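Local coordinates for aspartate-semialdehyde dehydrogenase 2 (Vibrio cholerae, PDB 2R00), which catalyses the NADPH-dependent reductive dephosphorylation of L-aspartyl-4-phosphate to L-aspartate-semialdehyde, a step on the way to lysine and methionine, at residues V147-Q158 with H244-P255. Sequence-based numbering, arbitrary orientation.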
ATOM      1  N   VAL A 147      11.551  16.603  14.218  1.00 31.99           N
ATOM      2  CA  VAL A 147      11.833  17.380  13.005  1.00 32.05           C
ATOM      3  C   VAL A 147      10.631  18.055  12.336  1.00 31.92           C
ATOM      4  O   VAL A 147      10.785  18.740  11.322  1.00 32.18           O
ATOM      5  CB  VAL A 147      12.585  16.529  11.944  1.00 31.90           C
ATOM      6  CG1 VAL A 147      14.031  16.302  12.364  1.00 32.29           C
ATOM      7  CG2 VAL A 147      11.881  15.205  11.715  1.00 31.46           C
ATOM      8  N   GLY A 148       9.442  17.863  12.896  1.00 32.06           N
ATOM      9  CA  GLY A 148       8.228  18.473  12.338  1.00 31.78           C
ATOM     10  C   GLY A 148       7.710  17.689  11.145  1.00 31.80           C
ATOM     11  O   GLY A 148       8.448  16.909  10.540  1.00 31.71           O
ATOM     12  N   ILE A 149       6.436  17.878  10.820  1.00 31.78           N
ATOM     13  CA  ILE A 149       5.841  17.233   9.654  1.00 31.33           C
ATOM     14  C   ILE A 149       5.084  18.253   8.814  1.00 31.83           C
ATOM     15  O   ILE A 149       4.206  18.962   9.311  1.00 31.77           O
ATOM     16  CB  ILE A 149       4.903  16.052  10.034  1.00 31.72           C
ATOM     17  CG1 ILE A 149       5.672  14.961  10.790  1.00 30.29           C
ATOM     18  CG2 ILE A 149       4.242  15.464   8.768  1.00 30.92           C
ATOM     19  CD1 ILE A 149       4.802  13.861  11.338  1.00 30.79           C
ATOM     20  N   GLU A 150       5.449  18.311   7.538  1.00 31.87           N
ATOM     21  CA  GLU A 150       4.854  19.218   6.571  1.00 32.72           C
ATOM     22  C   GLU A 150       3.682  18.534   5.876  1.00 31.55           C
ATOM     23  O   GLU A 150       2.591  19.099   5.772  1.00 31.10           O
ATOM     24  CB  GLU A 150       5.923  19.626   5.551  1.00 32.65           C
ATOM     25  CG  GLU A 150       5.531  20.717   4.574  1.00 34.87           C
ATOM     26  CD  GLU A 150       6.703  21.150   3.694  1.00 35.86           C
ATOM     27  OE1 GLU A 150       6.715  22.325   3.247  1.00 39.81           O
ATOM     28  OE2 GLU A 150       7.625  20.321   3.462  1.00 39.64           O
ATOM     29  N   ARG A 151       3.916  17.304   5.416  1.00 30.58           N
ATOM     30  CA  ARG A 151       2.923  16.557   4.665  1.00 29.90           C
ATOM     31  C   ARG A 151       2.981  15.061   4.986  1.00 28.42           C
ATOM     32  O   ARG A 151       4.066  14.482   5.077  1.00 27.77           O
ATOM     33  CB  ARG A 151       3.146  16.784   3.174  1.00 29.54           C
ATOM     34  CG  ARG A 151       2.010  16.311   2.285  1.00 31.98           C
ATOM     35  CD  ARG A 151       2.335  16.527   0.809  1.00 32.36           C
ATOM     36  NE  ARG A 151       3.243  17.656   0.622  1.00 39.72           N
ATOM     37  CZ  ARG A 151       4.460  17.557   0.092  1.00 41.87           C
ATOM     38  NH1 ARG A 151       4.904  16.378  -0.335  1.00 43.25           N
ATOM     39  NH2 ARG A 151       5.222  18.639  -0.025  1.00 42.96           N
ATOM     40  N   ILE A 152       1.803  14.459   5.177  1.00 26.85           N
ATOM     41  CA  ILE A 152       1.667  13.000   5.325  1.00 24.90           C
ATOM     42  C   ILE A 152       0.852  12.464   4.153  1.00 24.35           C
ATOM     43  O   ILE A 152      -0.270  12.924   3.901  1.00 23.66           O
ATOM     44  CB  ILE A 152       0.932  12.593   6.640  1.00 24.89           C
ATOM     45  CG1 ILE A 152       1.674  13.106   7.881  1.00 24.39           C
ATOM     46  CG2 ILE A 152       0.762  11.062   6.720  1.00 25.18           C
ATOM     47  CD1 ILE A 152       0.789  13.204   9.147  1.00 24.39           C
ATOM     48  N   ASN A 153       1.427  11.502   3.437  1.00 23.32           N
ATOM     49  CA  ASN A 153       0.681  10.690   2.491  1.00 23.41           C
ATOM     50  C   ASN A 153       0.581   9.267   3.048  1.00 23.23           C
ATOM     51  O   ASN A 153       1.595   8.632   3.367  1.00 22.21           O
ATOM     52  CB  ASN A 153       1.346  10.709   1.107  1.00 23.44           C
ATOM     53  CG  ASN A 153       1.115  12.033   0.363  1.00 24.81           C
ATOM     54  OD1 ASN A 153       1.367  13.109   0.903  1.00 26.46           O
ATOM     55  ND2 ASN A 153       0.630  11.950  -0.875  1.00 24.39           N
ATOM     56  N   VAL A 154      -0.647   8.780   3.181  1.00 23.08           N
ATOM     57  CA  VAL A 154      -0.883   7.513   3.860  1.00 23.00           C
ATOM     58  C   VAL A 154      -1.913   6.665   3.112  1.00 23.58           C
ATOM     59  O   VAL A 154      -2.953   7.181   2.673  1.00 23.30           O
ATOM     60  CB  VAL A 154      -1.288   7.722   5.348  1.00 22.59           C
ATOM     61  CG1 VAL A 154      -2.569   8.603   5.489  1.00 22.37           C
ATOM     62  CG2 VAL A 154      -1.442   6.378   6.083  1.00 22.58           C
ATOM     63  N   THR A 155      -1.614   5.372   2.984  1.00 23.73           N
ATOM     64  CA  THR A 155      -2.546   4.387   2.444  1.00 24.76           C
ATOM     65  C   THR A 155      -2.917   3.388   3.545  1.00 25.11           C
ATOM     66  O   THR A 155      -2.025   2.818   4.187  1.00 25.68           O
ATOM     67  CB  THR A 155      -1.939   3.636   1.225  1.00 25.04           C
ATOM     68  OG1 THR A 155      -1.583   4.580   0.211  1.00 25.08           O
ATOM     69  CG2 THR A 155      -2.951   2.647   0.643  1.00 25.58           C
ATOM     70  N   THR A 156      -4.219   3.206   3.784  1.00 25.04           N
ATOM     71  CA  THR A 156      -4.699   2.236   4.766  1.00 25.03           C
ATOM     72  C   THR A 156      -5.335   1.062   4.045  1.00 25.76           C
ATOM     73  O   THR A 156      -5.901   1.219   2.966  1.00 25.46           O
ATOM     74  CB  THR A 156      -5.743   2.827   5.772  1.00 24.88           C
ATOM     75  OG1 THR A 156      -6.975   3.123   5.093  1.00 25.17           O
ATOM     76  CG2 THR A 156      -5.212   4.081   6.455  1.00 24.15           C
ATOM     77  N   TYR A 157      -5.266  -0.107   4.672  1.00 26.62           N
ATOM     78  CA  TYR A 157      -5.729  -1.337   4.059  1.00 28.11           C
ATOM     79  C   TYR A 157      -6.624  -2.080   5.039  1.00 29.43           C
ATOM     80  O   TYR A 157      -6.231  -2.341   6.177  1.00 28.67           O
ATOM     81  CB  TYR A 157      -4.542  -2.235   3.698  1.00 27.75           C
ATOM     82  CG  TYR A 157      -3.484  -1.604   2.828  1.00 27.06           C
ATOM     83  CD1 TYR A 157      -2.343  -1.038   3.389  1.00 28.51           C
ATOM     84  CD2 TYR A 157      -3.606  -1.603   1.444  1.00 27.35           C
ATOM     85  CE1 TYR A 157      -1.344  -0.472   2.597  1.00 27.73           C
ATOM     86  CE2 TYR A 157      -2.616  -1.046   0.635  1.00 27.93           C
ATOM     87  CZ  TYR A 157      -1.489  -0.478   1.219  1.00 28.25           C
ATOM     88  OH  TYR A 157      -0.513   0.090   0.430  1.00 27.76           O
ATOM     89  N   GLN A 158      -7.825  -2.412   4.581  1.00 31.33           N
ATOM     90  CA  GLN A 158      -8.764  -3.212   5.349  1.00 34.17           C
ATOM     91  C   GLN A 158      -9.603  -4.053   4.398  1.00 34.85           C
ATOM     92  O   GLN A 158      -9.711  -3.737   3.215  1.00 34.87           O
ATOM     93  CB  GLN A 158      -9.664  -2.317   6.213  1.00 33.80           C
ATOM     94  CG  GLN A 158     -10.474  -1.307   5.428  1.00 35.19           C
ATOM     95  CD  GLN A 158     -11.107  -0.242   6.313  1.00 36.69           C
ATOM     96  OE1 GLN A 158     -11.600  -0.537   7.407  1.00 41.66           O
ATOM     97  NE2 GLN A 158     -11.088   1.007   5.846  1.00 38.57           N
ATOM     98  N   HIS A 244      -5.151  -4.883  10.148  1.00 30.40           N
ATOM     99  CA  HIS A 244      -5.139  -3.589   9.496  1.00 30.74           C
ATOM    100  C   HIS A 244      -3.710  -3.127   9.266  1.00 29.65           C
ATOM    101  O   HIS A 244      -2.838  -3.342  10.109  1.00 29.24           O
ATOM    102  CB  HIS A 244      -5.900  -2.568  10.357  1.00 31.75           C
ATOM    103  CG  HIS A 244      -5.936  -1.191   9.775  1.00 34.98           C
ATOM    104  ND1 HIS A 244      -5.114  -0.176  10.218  1.00 38.24           N
ATOM    105  CD2 HIS A 244      -6.683  -0.664   8.776  1.00 38.18           C
ATOM    106  CE1 HIS A 244      -5.354   0.918   9.519  1.00 38.96           C
ATOM    107  NE2 HIS A 244      -6.300   0.649   8.635  1.00 39.66           N
ATOM    108  N   ALA A 245      -3.476  -2.487   8.129  1.00 28.45           N
ATOM    109  CA  ALA A 245      -2.140  -1.988   7.807  1.00 27.95           C
ATOM    110  C   ALA A 245      -2.212  -0.601   7.186  1.00 27.53           C
ATOM    111  O   ALA A 245      -3.238  -0.230   6.612  1.00 27.62           O
ATOM    112  CB  ALA A 245      -1.424  -2.953   6.874  1.00 27.23           C
ATOM    113  N   GLU A 246      -1.118   0.152   7.322  1.00 27.28           N
ATOM    114  CA  GLU A 246      -0.958   1.471   6.717  1.00 27.37           C
ATOM    115  C   GLU A 246       0.449   1.623   6.193  1.00 26.81           C
ATOM    116  O   GLU A 246       1.390   1.238   6.860  1.00 26.85           O
ATOM    117  CB  GLU A 246      -1.163   2.574   7.740  1.00 27.97           C
ATOM    118  CG  GLU A 246      -2.437   2.474   8.501  1.00 29.71           C
ATOM    119  CD  GLU A 246      -2.548   3.526   9.541  1.00 31.45           C
ATOM    120  OE1 GLU A 246      -1.519   3.916  10.130  1.00 34.26           O
ATOM    121  OE2 GLU A 246      -3.672   3.967   9.770  1.00 33.28           O
ATOM    122  N   ALA A 247       0.575   2.195   5.002  1.00 26.34           N
ATOM    123  CA  ALA A 247       1.858   2.605   4.446  1.00 25.63           C
ATOM    124  C   ALA A 247       1.920   4.115   4.601  1.00 25.26           C
ATOM    125  O   ALA A 247       0.982   4.822   4.195  1.00 25.31           O
ATOM    126  CB  ALA A 247       1.945   2.218   2.969  1.00 25.14           C
ATOM    127  N   VAL A 248       2.991   4.615   5.216  1.00 25.05           N
ATOM    128  CA  VAL A 248       3.078   6.039   5.559  1.00 25.04           C
ATOM    129  C   VAL A 248       4.310   6.684   4.947  1.00 25.24           C
ATOM    130  O   VAL A 248       5.437   6.205   5.132  1.00 24.68           O
ATOM    131  CB  VAL A 248       3.124   6.288   7.110  1.00 25.28           C
ATOM    132  CG1 VAL A 248       2.986   7.786   7.422  1.00 25.25           C
ATOM    133  CG2 VAL A 248       2.042   5.497   7.828  1.00 25.44           C
ATOM    134  N   HIS A 249       4.085   7.766   4.205  1.00 25.44           N
ATOM    135  CA  HIS A 249       5.173   8.638   3.798  1.00 26.48           C
ATOM    136  C   HIS A 249       5.007   9.998   4.467  1.00 26.87           C
ATOM    137  O   HIS A 249       3.918  10.583   4.419  1.00 27.09           O
ATOM    138  CB  HIS A 249       5.223   8.819   2.276  1.00 26.30           C
ATOM    139  CG  HIS A 249       6.246   9.821   1.837  1.00 26.58           C
ATOM    140  ND1 HIS A 249       7.577   9.505   1.669  1.00 28.23           N
ATOM    141  CD2 HIS A 249       6.140  11.145   1.574  1.00 27.52           C
ATOM    142  CE1 HIS A 249       8.239  10.587   1.297  1.00 26.56           C
ATOM    143  NE2 HIS A 249       7.390  11.596   1.236  1.00 26.07           N
ATOM    144  N   VAL A 250       6.082  10.488   5.083  1.00 27.45           N
ATOM    145  CA  VAL A 250       6.077  11.813   5.695  1.00 28.36           C
ATOM    146  C   VAL A 250       7.165  12.732   5.136  1.00 28.67           C
ATOM    147  O   VAL A 250       8.312  12.336   4.947  1.00 28.30           O
ATOM    148  CB  VAL A 250       6.118  11.768   7.260  1.00 28.65           C
ATOM    149  CG1 VAL A 250       4.913  10.998   7.791  1.00 29.06           C
ATOM    150  CG2 VAL A 250       7.390  11.148   7.774  1.00 29.27           C
ATOM    151  N   GLU A 251       6.757  13.955   4.839  1.00 29.20           N
ATOM    152  CA  GLU A 251       7.656  15.013   4.442  1.00 30.64           C
ATOM    153  C   GLU A 251       7.917  15.809   5.722  1.00 31.15           C
ATOM    154  O   GLU A 251       6.992  16.403   6.294  1.00 30.99           O
ATOM    155  CB  GLU A 251       6.974  15.865   3.373  1.00 30.78           C
ATOM    156  CG  GLU A 251       7.890  16.692   2.517  1.00 33.45           C
ATOM    157  CD  GLU A 251       8.879  15.874   1.706  1.00 34.81           C
ATOM    158  OE1 GLU A 251      10.019  16.344   1.589  1.00 37.97           O
ATOM    159  OE2 GLU A 251       8.545  14.782   1.197  1.00 35.41           O
ATOM    160  N   THR A 252       9.156  15.754   6.203  1.00 31.64           N
ATOM    161  CA  THR A 252       9.527  16.403   7.470  1.00 32.55           C
ATOM    162  C   THR A 252      10.018  17.836   7.227  1.00 33.45           C
ATOM    163  O   THR A 252      10.294  18.217   6.083  1.00 33.67           O
ATOM    164  CB  THR A 252      10.589  15.585   8.240  1.00 32.38           C
ATOM    165  OG1 THR A 252      11.778  15.482   7.453  1.00 32.37           O
ATOM    166  CG2 THR A 252      10.076  14.185   8.553  1.00 31.79           C
ATOM    167  N   ARG A 253      10.099  18.641   8.287  1.00 34.45           N
ATOM    168  CA  ARG A 253      10.546  20.031   8.128  1.00 35.44           C
ATOM    169  C   ARG A 253      12.070  20.139   8.248  1.00 35.66           C
ATOM    170  O   ARG A 253      12.661  21.121   7.810  1.00 35.98           O
ATOM    171  CB  ARG A 253       9.822  20.984   9.094  1.00 35.44           C
ATOM    172  CG  ARG A 253       8.308  21.040   8.900  1.00 35.41           C
ATOM    173  CD  ARG A 253       7.673  22.227   9.627  1.00 36.22           C
ATOM    174  NE  ARG A 253       6.209  22.152   9.641  1.00 38.04           N
ATOM    175  CZ  ARG A 253       5.411  22.592   8.667  1.00 38.69           C
ATOM    176  NH1 ARG A 253       5.913  23.157   7.578  1.00 39.64           N
ATOM    177  NH2 ARG A 253       4.095  22.477   8.784  1.00 39.61           N
ATOM    178  N   ALA A 254      12.689  19.116   8.837  1.00 35.93           N
ATOM    179  CA  ALA A 254      14.147  18.976   8.861  1.00 36.04           C
ATOM    180  C   ALA A 254      14.526  17.548   8.482  1.00 36.28           C
ATOM    181  O   ALA A 254      13.760  16.616   8.760  1.00 36.09           O
ATOM    182  CB  ALA A 254      14.693  19.315  10.235  1.00 35.91           C
ATOM    183  N   PRO A 255      15.714  17.363   7.860  1.00 36.38           N
ATOM    184  CA  PRO A 255      16.137  16.016   7.472  1.00 36.41           C
ATOM    185  C   PRO A 255      16.318  15.142   8.698  1.00 36.30           C
ATOM    186  O   PRO A 255      16.725  15.637   9.748  1.00 35.84           O
ATOM    187  CB  PRO A 255      17.505  16.241   6.809  1.00 36.78           C
ATOM    188  CG  PRO A 255      17.581  17.692   6.509  1.00 36.44           C
ATOM    189  CD  PRO A 255      16.716  18.383   7.498  1.00 36.41           C
TER
HETATM  190  O   HOH W   1       5.678  20.563  12.047  1.00 31.76           O
HETATM  191  O   HOH W   2       3.471  21.107  10.844  1.00 58.86           O
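Segments 147-158 and 244-255 pair as adjacent antiparallel strands, their short axes 4.6 Å apart at 166°. N153 with H249 and T155 with A247 each exchange two backbone hydrogen bonds; E251 N gives R151 O a nearly straight one of 2.8 Å. E251 O in turn accepts from E150 N (2.8 Å) and, weakly, from R151 N, so that two residues face one: a classic beta bulge, where the chain turns a corner at E150.

On one face I152 lies alongside V248 and V250, its CG1 3.9 Å from V250 CG1, and V154 CG2 reaches V248 CG2. T156 CG2 rests against the extended E246 chain. With CG anti to the backbone N (chi1 180°), the H244 ring leans toward the neighbouring strand, CD2 coming to 3.1 Å from Y157 O and NE2 near T156 CB; ND1 is hydrogen-bonded to Q135 of helix 131-147. On the face opposite I152 the Y157 ring turns its edge to A245, and E251 CB lies above one face of the R151 guanidinium, displaced toward its rim. Beyond the bulge, E150 CA lies 3.9 Å above the R253 guanidinium, whose edge holds two waters bound to the backbone of I149.

The pair lies inside the dimerisation-domain sheet, flanked by strands 230-238 and 306-313. Helix 131-147 packs on the I152 face; the side chain of H244, the probable proton acceptor, is about 6 Å from that of C131, which forms the acyl-thioester intermediate. The Y157 face meets the second subunit, where Y157 OH hydrogen-bonds to Y157 OH of that subunit.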